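Local structure of ribonuclease VapC2 (Rickettsia felis, 3ZVK) at residues T78-E83 with A106-A111; C10-N15 with D19-N24; E43-V48 with S59-F64; S37-A42 with G96-L101. The protein cleaves single-stranded RNA as the magnesium-dependent toxin of a type II toxin-antitoxin pair and inhibits growth when expressed in other cells. The protein carries 1 engineered substitution. One frame throughout, in Å; residues are numbered along the deposited sequence.

Interaction 1 (T78-E83 with A106-A111); sequences TFYYGE and AIAENA
Ile107 and Ala108, near the C-terminal end of helix 97-109, pack against the ring of Tyr80 on helix 75-90. Ile107 comes first. Ile107 CG2 lies 3.7 Å from Tyr80 CD1, at the base of the ring. The chi1 of -67° puts CG2 anti to the backbone N, on the Tyr80 side, and Ile107 also packs on Leu84 of helix 75-90. Ala108 follows. Ala108 CB is 3.6 Å from Tyr80 CD2, and Ala108 CA sits 3.9 Å from the same atom. The backbone of Ala108 also belongs to the contact: Ala108 N lies 4.3 Å above one face of the Tyr80 ring, toward the rim, while Phe79 CD2, also on helix 75-90, lies over the centre of the opposite face. Glu109 starts away from Tyr80; its OE1 forms a salt bridge with Lys76. At Asn110 the helix stops in a Schellman motif. Ala111 N bonds back to Ala106 O at 2.9 Å, and the chain leads on to strand 112-115. Across the two segments the touching side-chain atoms are all carbon, and the area they bury is modest, so this join at the surface of the domain rests on van der Waals packing.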
loop_
_atom_site.group_PDB
_atom_site.type_symbol
_atom_site.label_atom_id
_atom_site.label_comp_id
_atom_site.label_asym_id
_atom_site.label_seq_id
_atom_site.Cartn_x
_atom_site.Cartn_y
_atom_site.Cartn_z
ATOM N N THR A 78 1.079 -1.830 -23.778
ATOM C CA THR A 78 -0.013 -2.712 -24.190
ATOM C C THR A 78 -0.777 -2.264 -25.459
ATOM O O THR A 78 -1.074 -3.119 -26.310
ATOM C CB THR A 78 -0.913 -3.033 -22.996
ATOM O OG1 THR A 78 -1.669 -1.872 -22.636
ATOM C CG2 THR A 78 -0.129 -3.535 -21.800
ATOM N N PHE A 79 -1.095 -0.944 -25.590
ATOM C CA PHE A 79 -1.807 -0.422 -26.764
ATOM C C PHE A 79 -0.986 -0.611 -28.047
ATOM O O PHE A 79 -1.535 -1.030 -29.072
ATOM C CB PHE A 79 -2.230 1.051 -26.585
ATOM C CG PHE A 79 -2.735 1.684 -27.865
ATOM C CD1 PHE A 79 -4.021 1.433 -28.325
ATOM C CD2 PHE A 79 -1.907 2.495 -28.632
ATOM C CE1 PHE A 79 -4.471 1.982 -29.533
ATOM C CE2 PHE A 79 -2.358 3.051 -29.832
ATOM C CZ PHE A 79 -3.641 2.797 -30.270
ATOM N N TYR A 80 0.325 -0.330 -27.968
ATOM C CA TYR A 80 1.274 -0.459 -29.075
ATOM C C TYR A 80 1.445 -1.893 -29.498
ATOM O O TYR A 80 1.449 -2.159 -30.697
ATOM C CB TYR A 80 2.611 0.210 -28.745
ATOM C CG TYR A 80 2.447 1.681 -28.430
ATOM C CD1 TYR A 80 2.248 2.613 -29.445
ATOM C CD2 TYR A 80 2.388 2.129 -27.114
ATOM C CE1 TYR A 80 2.065 3.967 -29.158
ATOM C CE2 TYR A 80 2.192 3.479 -26.815
ATOM C CZ TYR A 80 2.031 4.393 -27.843
ATOM O OH TYR A 80 1.867 5.722 -27.565
ATOM N N TYR A 81 1.514 -2.824 -28.526
ATOM C CA TYR A 81 1.582 -4.274 -28.769
ATOM C C TYR A 81 0.368 -4.759 -29.585
ATOM O O TYR A 81 0.545 -5.501 -30.552
ATOM C CB TYR A 81 1.654 -5.051 -27.426
ATOM C CG TYR A 81 1.538 -6.549 -27.588
ATOM C CD1 TYR A 81 2.659 -7.327 -27.842
ATOM C CD2 TYR A 81 0.308 -7.191 -27.490
ATOM C CE1 TYR A 81 2.564 -8.709 -27.970
ATOM C CE2 TYR A 81 0.196 -8.571 -27.648
ATOM C CZ TYR A 81 1.330 -9.327 -27.868
ATOM O OH TYR A 81 1.238 -10.687 -28.011
ATOM N N GLY A 82 -0.838 -4.379 -29.147
ATOM C CA GLY A 82 -2.089 -4.756 -29.788
ATOM C C GLY A 82 -2.160 -4.312 -31.228
ATOM O O GLY A 82 -2.548 -5.098 -32.094
ATOM N N GLU A 83 -1.746 -3.056 -31.488
ATOM C CA GLU A 83 -1.735 -2.454 -32.825
ATOM C C GLU A 83 -0.686 -3.095 -33.740
ATOM O O GLU A 83 -0.991 -3.398 -34.890
ATOM C CB GLU A 83 -1.534 -0.929 -32.730
ATOM C CG GLU A 83 -2.729 -0.184 -32.165
ATOM C CD GLU A 83 -3.930 -0.082 -33.088
ATOM O OE1 GLU A 83 -3.905 0.776 -34.000
ATOM O OE2 GLU A 83 -4.904 -0.842 -32.887
ATOM N N ALA A 106 9.930 -0.705 -26.881
ATOM C CA ALA A 106 10.768 0.352 -27.457
ATOM C C ALA A 106 9.872 1.436 -28.086
ATOM O O ALA A 106 10.116 2.620 -27.861
ATOM C CB ALA A 106 11.730 -0.222 -28.492
ATOM N N ILE A 107 8.802 1.036 -28.809
ATOM C CA ILE A 107 7.861 1.967 -29.426
ATOM C C ILE A 107 7.211 2.833 -28.343
ATOM O O ILE A 107 7.207 4.059 -28.465
ATOM C CB ILE A 107 6.824 1.249 -30.359
ATOM C CG1 ILE A 107 7.477 0.644 -31.598
ATOM C CG2 ILE A 107 5.712 2.215 -30.810
ATOM C CD1 ILE A 107 6.691 -0.481 -32.301
ATOM N N ALA A 108 6.698 2.203 -27.273
ATOM C CA ALA A 108 6.042 2.884 -26.154
ATOM C C ALA A 108 6.950 3.844 -25.382
ATOM O O ALA A 108 6.457 4.848 -24.854
ATOM C CB ALA A 108 5.443 1.877 -25.213
ATOM N N GLU A 109 8.267 3.547 -25.318
ATOM C CA GLU A 109 9.256 4.396 -24.639
ATOM C C GLU A 109 9.893 5.432 -25.597
ATOM O O GLU A 109 10.671 6.281 -25.163
ATOM C CB GLU A 109 10.364 3.524 -23.989
ATOM C CG GLU A 109 9.920 2.582 -22.872
ATOM C CD GLU A 109 9.322 3.146 -21.598
ATOM O OE1 GLU A 109 9.410 4.373 -21.384
ATOM O OE2 GLU A 109 8.778 2.350 -20.796
ATOM N N ASN A 110 9.561 5.347 -26.895
ATOM C CA ASN A 110 10.115 6.168 -27.981
ATOM C C ASN A 110 11.639 6.010 -28.020
ATOM O O ASN A 110 12.384 6.971 -28.106
ATOM C CB ASN A 110 9.659 7.629 -27.909
ATOM C CG ASN A 110 9.474 8.185 -29.284
ATOM O OD1 ASN A 110 10.441 8.456 -30.015
ATOM N ND2 ASN A 110 8.216 8.249 -29.709
ATOM N N ALA A 111 12.076 4.765 -27.920
ATOM C CA ALA A 111 13.462 4.357 -27.843
ATOM C C ALA A 111 13.981 3.769 -29.154
ATOM O O ALA A 111 13.202 3.292 -29.974
ATOM C CB ALA A 111 13.607 3.321 -26.720
#

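Interaction 2 (C10-N15 with D19-N24); sequences CVYAIN and DSYYNN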
loop_
_atom_site.group_PDB
_atom_site.type_symbol
_atom_site.label_atom_id
_atom_site.label_comp_id
_atom_site.label_asym_id
_atom_site.label_seq_id
_atom_site.Cartn_x
_atom_site.Cartn_y
_atom_site.Cartn_z
ATOM N N CYS A 10 22.256 -8.606 -26.257
ATOM C CA CYS A 10 22.605 -8.951 -24.886
ATOM C C CYS A 10 23.338 -10.285 -24.783
ATOM O O CYS A 10 24.384 -10.326 -24.124
ATOM C CB CYS A 10 21.394 -8.876 -23.970
ATOM S SG CYS A 10 20.792 -7.199 -23.664
ATOM N N VAL A 11 22.805 -11.356 -25.447
ATOM C CA VAL A 11 23.382 -12.701 -25.514
ATOM C C VAL A 11 24.793 -12.673 -26.165
ATOM O O VAL A 11 25.732 -13.239 -25.602
ATOM C CB VAL A 11 22.429 -13.727 -26.181
ATOM C CG1 VAL A 11 23.125 -15.088 -26.391
ATOM C CG2 VAL A 11 21.168 -13.933 -25.336
ATOM N N TYR A 12 24.948 -11.950 -27.294
ATOM C CA TYR A 12 26.244 -11.789 -27.981
ATOM C C TYR A 12 27.248 -11.035 -27.137
ATOM O O TYR A 12 28.416 -11.400 -27.143
ATOM C CB TYR A 12 26.087 -11.133 -29.368
ATOM C CG TYR A 12 27.244 -11.418 -30.294
ATOM C CD1 TYR A 12 27.346 -12.641 -30.963
ATOM C CD2 TYR A 12 28.231 -10.464 -30.521
ATOM C CE1 TYR A 12 28.412 -12.908 -31.822
ATOM C CE2 TYR A 12 29.319 -10.733 -31.347
ATOM C CZ TYR A 12 29.409 -11.961 -31.991
ATOM O OH TYR A 12 30.474 -12.225 -32.819
ATOM N N ALA A 13 26.799 -10.018 -26.388
ATOM C CA ALA A 13 27.640 -9.228 -25.496
ATOM C C ALA A 13 28.220 -10.100 -24.371
ATOM O O ALA A 13 29.422 -10.046 -24.112
ATOM C CB ALA A 13 26.838 -8.079 -24.904
ATOM N N ILE A 14 27.367 -10.916 -23.725
ATOM C CA ILE A 14 27.759 -11.820 -22.633
ATOM C C ILE A 14 28.653 -12.948 -23.131
ATOM O O ILE A 14 29.720 -13.177 -22.569
ATOM C CB ILE A 14 26.537 -12.306 -21.788
ATOM C CG1 ILE A 14 25.799 -11.129 -21.129
ATOM C CG2 ILE A 14 26.942 -13.352 -20.734
ATOM C CD1 ILE A 14 24.379 -11.446 -20.712
ATOM N N ASN A 15 28.241 -13.625 -24.201
ATOM C CA ASN A 15 29.009 -14.723 -24.751
ATOM C C ASN A 15 30.286 -14.325 -25.448
ATOM O O ASN A 15 31.331 -14.901 -25.145
ATOM C CB ASN A 15 28.148 -15.596 -25.664
ATOM C CG ASN A 15 27.107 -16.420 -24.953
ATOM O OD1 ASN A 15 27.234 -16.761 -23.769
ATOM N ND2 ASN A 15 26.065 -16.780 -25.671
ATOM N N ASP A 19 34.624 -5.872 -28.841
ATOM C CA ASP A 19 35.113 -4.512 -28.558
ATOM C C ASP A 19 34.211 -3.431 -29.137
ATOM O O ASP A 19 34.023 -2.389 -28.511
ATOM C CB ASP A 19 36.556 -4.323 -29.068
ATOM C CG ASP A 19 37.660 -5.028 -28.295
ATOM O OD1 ASP A 19 37.369 -5.613 -27.232
ATOM O OD2 ASP A 19 38.825 -4.968 -28.740
ATOM N N SER A 20 33.664 -3.664 -30.330
ATOM C CA SER A 20 32.788 -2.709 -31.013
ATOM C C SER A 20 31.522 -2.396 -30.192
ATOM O O SER A 20 31.123 -1.228 -30.116
ATOM C CB SER A 20 32.510 -3.125 -32.466
ATOM O OG SER A 20 31.592 -4.190 -32.598
ATOM N N TYR A 21 30.978 -3.415 -29.492
ATOM C CA TYR A 21 29.804 -3.295 -28.607
ATOM C C TYR A 21 30.109 -2.386 -27.417
ATOM O O TYR A 21 29.324 -1.469 -27.169
ATOM C CB TYR A 21 29.279 -4.678 -28.150
ATOM C CG TYR A 21 28.462 -5.437 -29.181
ATOM C CD1 TYR A 21 28.735 -5.320 -30.547
ATOM C CD2 TYR A 21 27.492 -6.363 -28.787
ATOM C CE1 TYR A 21 28.037 -6.068 -31.492
ATOM C CE2 TYR A 21 26.773 -7.110 -29.732
ATOM C CZ TYR A 21 27.050 -6.953 -31.080
ATOM O OH TYR A 21 26.360 -7.635 -32.040
ATOM N N TYR A 22 31.261 -2.581 -26.708
ATOM C CA TYR A 22 31.587 -1.706 -25.576
ATOM C C TYR A 22 31.913 -0.281 -26.007
ATOM O O TYR A 22 31.648 0.652 -25.245
ATOM C CB TYR A 22 32.609 -2.312 -24.576
ATOM C CG TYR A 22 34.081 -2.136 -24.902
ATOM C CD1 TYR A 22 34.693 -0.882 -24.812
ATOM C CD2 TYR A 22 34.897 -3.236 -25.141
ATOM C CE1 TYR A 22 36.048 -0.717 -25.097
ATOM C CE2 TYR A 22 36.266 -3.085 -25.381
ATOM C CZ TYR A 22 36.836 -1.824 -25.349
ATOM O OH TYR A 22 38.174 -1.661 -25.592
ATOM N N ASN A 23 32.490 -0.102 -27.221
ATOM C CA ASN A 23 32.784 1.233 -27.724
ATOM C C ASN A 23 31.499 1.988 -28.065
ATOM O O ASN A 23 31.432 3.185 -27.827
ATOM C CB ASN A 23 33.757 1.207 -28.916
ATOM C CG ASN A 23 35.206 0.971 -28.530
ATOM O OD1 ASN A 23 35.854 0.058 -29.025
ATOM N ND2 ASN A 23 35.768 1.807 -27.663
ATOM N N ASN A 24 30.472 1.293 -28.557
ATOM C CA ASN A 24 29.178 1.888 -28.890
ATOM C C ASN A 24 28.437 2.219 -27.627
ATOM O O ASN A 24 27.781 3.259 -27.561
ATOM C CB ASN A 24 28.331 0.903 -29.703
ATOM C CG ASN A 24 28.737 0.755 -31.151
ATOM O OD1 ASN A 24 29.640 1.415 -31.635
ATOM N ND2 ASN A 24 28.094 -0.143 -31.867
#
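Tyr12 of helix 7-16 and Tyr21 of helix 19-29 meet through their rings. The two side chains run at about a right angle to each other. The ring planes are inclined at 48° and the centroids of the Tyr12 and Tyr21 rings lie 5.6 Å apart, so the rings meet obliquely. Tyr12 uses its CD2 side. Tyr12 CD2 is 3.7 Å from Tyr21 CE2 and also 3.7 Å from Tyr21 OH, so it lies against the outer end of the Tyr21 ring. Tyr12 CB adds a looser contact with Tyr21 CE2 at 4.1 Å. Tyr12 reaches this place with CG anti to the backbone N (chi1 -158°). In Tyr21 CG is anti to the carbonyl carbon instead (chi1 -78°), and the ring extends across to the other helix. The two helices follow each other directly after strand 2-5 of the PIN domain, and this contact closes the short turn between them. Ala13 approaches Tyr21 differently. Ala13 CB comes in near the ring plane, at the edge, 4.3 Å from Tyr21 CD2. The hydroxyl of Tyr21 is hydrogen-bonded to Asn116 OD1, which fixes the far end of the ring. Tyr12 also packs on Asn116 and on Pro18. The antitoxin VapB reaches the same place: Phe50 of one VapB chain packs on both Ala13 and Tyr21.

Interaction 3 (E43-V48 with S59-F64); sequences ELQYGV and SKLDIF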
loop_
_atom_site.group_PDB
_atom_site.type_symbol
_atom_site.label_atom_id
_atom_site.label_comp_id
_atom_site.label_asym_id
_atom_site.label_seq_id
_atom_site.Cartn_x
_atom_site.Cartn_y
_atom_site.Cartn_z
ATOM N N GLU A 43 14.137 -13.415 -20.779
ATOM C CA GLU A 43 14.847 -14.286 -21.712
ATOM C C GLU A 43 16.271 -14.606 -21.231
ATOM O O GLU A 43 16.690 -15.755 -21.296
ATOM C CB GLU A 43 14.875 -13.672 -23.119
ATOM C CG GLU A 43 13.517 -13.543 -23.793
ATOM C CD GLU A 43 12.852 -14.810 -24.293
ATOM O OE1 GLU A 43 13.564 -15.756 -24.700
ATOM O OE2 GLU A 43 11.605 -14.867 -24.258
ATOM N N LEU A 44 16.987 -13.611 -20.722
ATOM C CA LEU A 44 18.354 -13.777 -20.209
ATOM C C LEU A 44 18.383 -14.656 -18.945
ATOM O O LEU A 44 19.236 -15.528 -18.813
ATOM C CB LEU A 44 19.030 -12.403 -19.982
ATOM C CG LEU A 44 19.234 -11.505 -21.219
ATOM C CD1 LEU A 44 19.749 -10.153 -20.785
ATOM C CD2 LEU A 44 20.159 -12.164 -22.301
ATOM N N GLN A 45 17.405 -14.474 -18.048
ATOM C CA GLN A 45 17.255 -15.321 -16.851
ATOM C C GLN A 45 16.933 -16.789 -17.231
ATOM O O GLN A 45 17.449 -17.720 -16.608
ATOM C CB GLN A 45 16.220 -14.739 -15.884
ATOM C CG GLN A 45 16.757 -13.585 -15.002
ATOM C CD GLN A 45 17.885 -13.980 -14.053
ATOM O OE1 GLN A 45 18.682 -13.167 -13.662
ATOM N NE2 GLN A 45 18.023 -15.249 -13.695
ATOM N N TYR A 46 16.157 -16.992 -18.298
ATOM C CA TYR A 46 15.909 -18.329 -18.840
ATOM C C TYR A 46 17.220 -18.954 -19.382
ATOM O O TYR A 46 17.450 -20.142 -19.183
ATOM C CB TYR A 46 14.807 -18.299 -19.926
ATOM C CG TYR A 46 14.811 -19.465 -20.877
ATOM C CD1 TYR A 46 14.472 -20.751 -20.443
ATOM C CD2 TYR A 46 15.116 -19.289 -22.230
ATOM C CE1 TYR A 46 14.442 -21.833 -21.332
ATOM C CE2 TYR A 46 15.070 -20.362 -23.132
ATOM C CZ TYR A 46 14.713 -21.627 -22.679
ATOM O OH TYR A 46 14.654 -22.684 -23.561
ATOM N N GLY A 47 18.055 -18.141 -20.032
ATOM C CA GLY A 47 19.356 -18.555 -20.535
ATOM C C GLY A 47 20.240 -19.088 -19.426
ATOM O O GLY A 47 20.876 -20.124 -19.587
ATOM N N VAL A 48 20.230 -18.416 -18.279
ATOM C CA VAL A 48 20.994 -18.777 -17.076
ATOM C C VAL A 48 20.490 -20.091 -16.479
ATOM O O VAL A 48 21.281 -21.007 -16.256
ATOM C CB VAL A 48 20.999 -17.604 -16.023
ATOM C CG1 VAL A 48 21.590 -18.048 -14.685
ATOM C CG2 VAL A 48 21.739 -16.361 -16.569
ATOM N N SER A 59 26.523 -14.601 -12.723
ATOM C CA SER A 59 27.570 -13.638 -12.436
ATOM C C SER A 59 27.812 -12.716 -13.613
ATOM O O SER A 59 27.822 -11.501 -13.417
ATOM C CB SER A 59 28.868 -14.344 -12.065
ATOM O OG SER A 59 28.723 -15.034 -10.838
ATOM N N LYS A 60 27.980 -13.276 -14.826
ATOM C CA LYS A 60 28.212 -12.535 -16.066
ATOM C C LYS A 60 27.016 -11.642 -16.391
ATOM O O LYS A 60 27.211 -10.483 -16.732
ATOM C CB LYS A 60 28.474 -13.501 -17.242
ATOM C CG LYS A 60 29.868 -14.083 -17.304
ATOM C CD LYS A 60 29.931 -15.142 -18.397
ATOM C CE LYS A 60 30.408 -14.562 -19.710
ATOM N NZ LYS A 60 30.404 -15.562 -20.797
ATOM N N LEU A 61 25.787 -12.169 -16.253
ATOM C CA LEU A 61 24.557 -11.411 -16.458
ATOM C C LEU A 61 24.485 -10.251 -15.435
ATOM O O LEU A 61 24.194 -9.132 -15.844
ATOM C CB LEU A 61 23.322 -12.348 -16.361
ATOM C CG LEU A 61 21.911 -11.692 -16.404
ATOM C CD1 LEU A 61 21.741 -10.822 -17.640
ATOM C CD2 LEU A 61 20.809 -12.733 -16.275
ATOM N N ASP A 62 24.788 -10.503 -14.137
ATOM C CA ASP A 62 24.762 -9.480 -13.076
ATOM C C ASP A 62 25.723 -8.316 -13.391
ATOM O O ASP A 62 25.345 -7.158 -13.208
ATOM C CB ASP A 62 25.079 -10.085 -11.689
ATOM C CG ASP A 62 24.086 -11.109 -11.147
ATOM O OD1 ASP A 62 22.968 -11.213 -11.704
ATOM O OD2 ASP A 62 24.429 -11.806 -10.148
ATOM N N ILE A 63 26.941 -8.632 -13.909
ATOM C CA ILE A 63 27.971 -7.672 -14.322
ATOM C C ILE A 63 27.476 -6.832 -15.512
ATOM O O ILE A 63 27.642 -5.607 -15.531
ATOM C CB ILE A 63 29.297 -8.409 -14.608
ATOM C CG1 ILE A 63 29.942 -8.843 -13.278
ATOM C CG2 ILE A 63 30.267 -7.536 -15.376
ATOM C CD1 ILE A 63 30.917 -9.952 -13.398
ATOM N N PHE A 64 26.836 -7.492 -16.470
ATOM C CA PHE A 64 26.278 -6.879 -17.669
ATOM C C PHE A 64 25.195 -5.853 -17.321
ATOM O O PHE A 64 25.188 -4.754 -17.893
ATOM C CB PHE A 64 25.763 -7.979 -18.640
ATOM C CG PHE A 64 25.270 -7.448 -19.962
ATOM C CD1 PHE A 64 26.149 -6.912 -20.884
ATOM C CD2 PHE A 64 23.919 -7.402 -20.244
ATOM C CE1 PHE A 64 25.676 -6.331 -22.066
ATOM C CE2 PHE A 64 23.454 -6.864 -21.445
ATOM C CZ PHE A 64 24.333 -6.317 -22.340
#
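Leu61 of helix 54-65 points at helix 38-50 and meets Leu44, Gln45 and Val48 there. With CG anti to the backbone N (chi1 174°), the side chain carries CG toward helix 38-50. The second torsion (chi2 55°) then parts the two methyls between different partners. Leu61 CD1 turns to Leu44, lying 3.8 Å from Leu44 CD1 and 3.9 Å from Leu44 CB. Leu61 CD2 serves the other two residues. Leu61 CD2 is 3.8 Å from Val48 CG2, one turn further along the same face of the helix. Leu61 CD2 also lies 3.4 Å from Gln45 OE1, with Gln45 CD behind at 3.9 Å. Leu44 CB already faces Leu61; CG then sits beside the backbone N, from where CD1 reaches Leu61 CD1. Val48 uses only its CG2 branch. Gln45 starts off along the side of its helix, then bends at chi2 (-63°), and the bend carries the amide over to Leu61 at about a right angle to the leucine chain. The amide has a polar partner beyond: Gln45 NE2 is hydrogen-bonded to Gln58 OE1. Gln58 in turn bonds Asp62 OD1.

The helix segments run nearly antiparallel, their axes 10.7 Å apart, as a helical hairpin of the PIN domain. Phe77 of one VapB chain packs on Leu44 and Val48. Leu61 and its leucine and valine partners thus form an apolar centre, while the Gln45-Gln58 amide pair supplies a polar, directional tie at its margin.

Interaction 4 (S37-A42 with G96-L101); sequences SSIVLA and GNNDLL
Ile39, Asn98 and Leu101 join helices 38-50 and 97-109 near their N-terminal ends, in the interior of the PIN domain. The side chain of Ile39 lies about 9 Å from Gly6, an engineered residue at the predicted magnesium site. Ile39 carries the contact with its CG2 branch: Ile39 CG2 is 3.6 Å from Asn98 CB and 4.1 Å from Leu101 CB. Ile39 CG1 also reaches Leu101 CB at 4.1 Å. The isoleucine therefore lies against two residues one turn apart, at about a right angle to each. With chi1 at -48°, CG2 stands anti to the backbone N and faces the other helix. Ser37 ends strand 33-37 and is the N-cap of helix 38-50: Ser37 OG accepts from Ile39 N at 3.2 Å. That hydroxyl is also hydrogen-bonded to His105 ND1, a second tie to helix 97-109. Asn97 OD1 accepts from Asp99 N at 3.2 Å, an Asx turn, although Asn97 is poorly ordered. From its side chain, Asn98 presents CB and CG to Ile39; its ND2 probably donates a hydrogen bond to Glu43 OE2. Tyr81 of a second VapC2 subunit packs on Asn98 and Ala42.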
loop_
_atom_site.group_PDB
_atom_site.type_symbol
_atom_site.label_atom_id
_atom_site.label_comp_id
_atom_site.label_asym_id
_atom_site.label_seq_id
_atom_site.Cartn_x
_atom_site.Cartn_y
_atom_site.Cartn_z
ATOM N N SER A 37 14.407 -4.096 -21.571
ATOM C CA SER A 37 13.044 -4.370 -21.160
ATOM C C SER A 37 13.130 -5.495 -20.135
ATOM O O SER A 37 14.014 -6.338 -20.229
ATOM C CB SER A 37 12.252 -4.879 -22.367
ATOM O OG SER A 37 10.907 -5.134 -22.004
ATOM N N SER A 38 12.202 -5.536 -19.179
ATOM C CA SER A 38 12.111 -6.654 -18.245
ATOM C C SER A 38 11.862 -7.964 -19.059
ATOM O O SER A 38 12.273 -9.027 -18.586
ATOM C CB SER A 38 11.020 -6.419 -17.205
ATOM O OG SER A 38 9.752 -6.126 -17.772
ATOM N N ILE A 39 11.269 -7.864 -20.314
ATOM C CA ILE A 39 11.023 -8.986 -21.263
ATOM C C ILE A 39 12.357 -9.602 -21.759
ATOM O O ILE A 39 12.485 -10.816 -21.835
ATOM C CB ILE A 39 10.047 -8.622 -22.442
ATOM C CG1 ILE A 39 8.745 -7.905 -21.971
ATOM C CG2 ILE A 39 9.738 -9.853 -23.310
ATOM C CD1 ILE A 39 7.865 -8.678 -20.918
ATOM N N VAL A 40 13.343 -8.764 -22.033
ATOM C CA VAL A 40 14.707 -9.179 -22.393
ATOM C C VAL A 40 15.308 -9.912 -21.206
ATOM O O VAL A 40 15.831 -11.008 -21.384
ATOM C CB VAL A 40 15.627 -8.008 -22.852
ATOM C CG1 VAL A 40 17.084 -8.458 -22.959
ATOM C CG2 VAL A 40 15.136 -7.419 -24.170
ATOM N N LEU A 41 15.176 -9.337 -19.998
ATOM C CA LEU A 41 15.687 -9.928 -18.753
ATOM C C LEU A 41 15.078 -11.289 -18.460
ATOM O O LEU A 41 15.795 -12.195 -18.021
ATOM C CB LEU A 41 15.579 -8.963 -17.565
ATOM C CG LEU A 41 16.247 -9.423 -16.277
ATOM C CD1 LEU A 41 17.775 -9.715 -16.459
ATOM C CD2 LEU A 41 15.865 -8.547 -15.102
ATOM N N ALA A 42 13.782 -11.468 -18.793
ATOM C CA ALA A 42 13.086 -12.750 -18.655
ATOM C C ALA A 42 13.807 -13.783 -19.523
ATOM O O ALA A 42 14.112 -14.876 -19.048
ATOM C CB ALA A 42 11.642 -12.612 -19.087
ATOM N N GLY A 96 7.256 -13.081 -33.913
ATOM C CA GLY A 96 6.591 -13.703 -32.788
ATOM C C GLY A 96 7.111 -13.433 -31.394
ATOM O O GLY A 96 8.068 -12.679 -31.179
ATOM N N ASN A 97 6.398 -14.040 -30.441
ATOM C CA ASN A 97 6.650 -14.106 -29.018
ATOM C C ASN A 97 6.974 -12.800 -28.275
ATOM O O ASN A 97 6.220 -11.801 -28.292
ATOM C CB ASN A 97 7.649 -15.289 -28.702
ATOM C CG ASN A 97 9.164 -15.051 -28.726
ATOM O OD1 ASN A 97 9.701 -14.188 -29.423
ATOM N ND2 ASN A 97 9.889 -15.807 -27.911
ATOM N N ASN A 98 8.109 -12.859 -27.597
ATOM C CA ASN A 98 8.679 -11.849 -26.789
ATOM C C ASN A 98 9.268 -10.732 -27.614
ATOM O O ASN A 98 9.157 -9.581 -27.187
ATOM C CB ASN A 98 9.582 -12.513 -25.755
ATOM C CG ASN A 98 8.705 -13.328 -24.834
ATOM O OD1 ASN A 98 7.492 -13.306 -24.982
ATOM N ND2 ASN A 98 9.247 -14.061 -23.870
ATOM N N ASP A 99 9.758 -11.024 -28.833
ATOM C CA ASP A 99 10.269 -9.976 -29.729
ATOM C C ASP A 99 9.203 -8.932 -30.092
ATOM O O ASP A 99 9.502 -7.743 -30.114
ATOM C CB ASP A 99 11.046 -10.539 -30.925
ATOM C CG ASP A 99 12.421 -11.071 -30.536
ATOM O OD1 ASP A 99 12.838 -10.855 -29.375
ATOM O OD2 ASP A 99 13.095 -11.670 -31.400
ATOM N N LEU A 100 7.936 -9.370 -30.228
ATOM C CA LEU A 100 6.782 -8.490 -30.420
ATOM C C LEU A 100 6.588 -7.586 -29.136
ATOM O O LEU A 100 6.390 -6.379 -29.264
ATOM C CB LEU A 100 5.536 -9.352 -30.674
ATOM C CG LEU A 100 4.489 -8.878 -31.685
ATOM C CD1 LEU A 100 5.077 -8.008 -32.757
ATOM C CD2 LEU A 100 3.839 -10.061 -32.375
ATOM N N LEU A 101 6.723 -8.168 -27.925
ATOM C CA LEU A 101 6.608 -7.450 -26.654
ATOM C C LEU A 101 7.761 -6.457 -26.502
ATOM O O LEU A 101 7.542 -5.309 -26.115
ATOM C CB LEU A 101 6.573 -8.428 -25.449
ATOM C CG LEU A 101 5.260 -9.218 -25.227
ATOM C CD1 LEU A 101 5.468 -10.373 -24.304
ATOM C CD2 LEU A 101 4.198 -8.353 -24.602
#

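How the interactions relate
From the N terminus, interaction 2 comes first and closes a short loop between helices 7-16 and 19-29. After strand 33-37, segment 37-42 opens interaction 4. Interaction 3 closes within that loop, pairing helix 38-50 with helix 54-65. Segment 78-83 then opens interaction 1 before 96-101 closes interaction 4, so these two cross, and 106-111 closes interaction 1. Helix 38-50 serves interactions 3 and 4, which Glu43 and Asn98 also link directly; helix 97-109 serves 4 and 1. Cys10 and Ala13 on Phe64 join interaction 2 to 3, and Tyr81 on Leu101 joins 1 to 4. Interaction 1 lies on the opposite side of the chain's centre from 2 and 3.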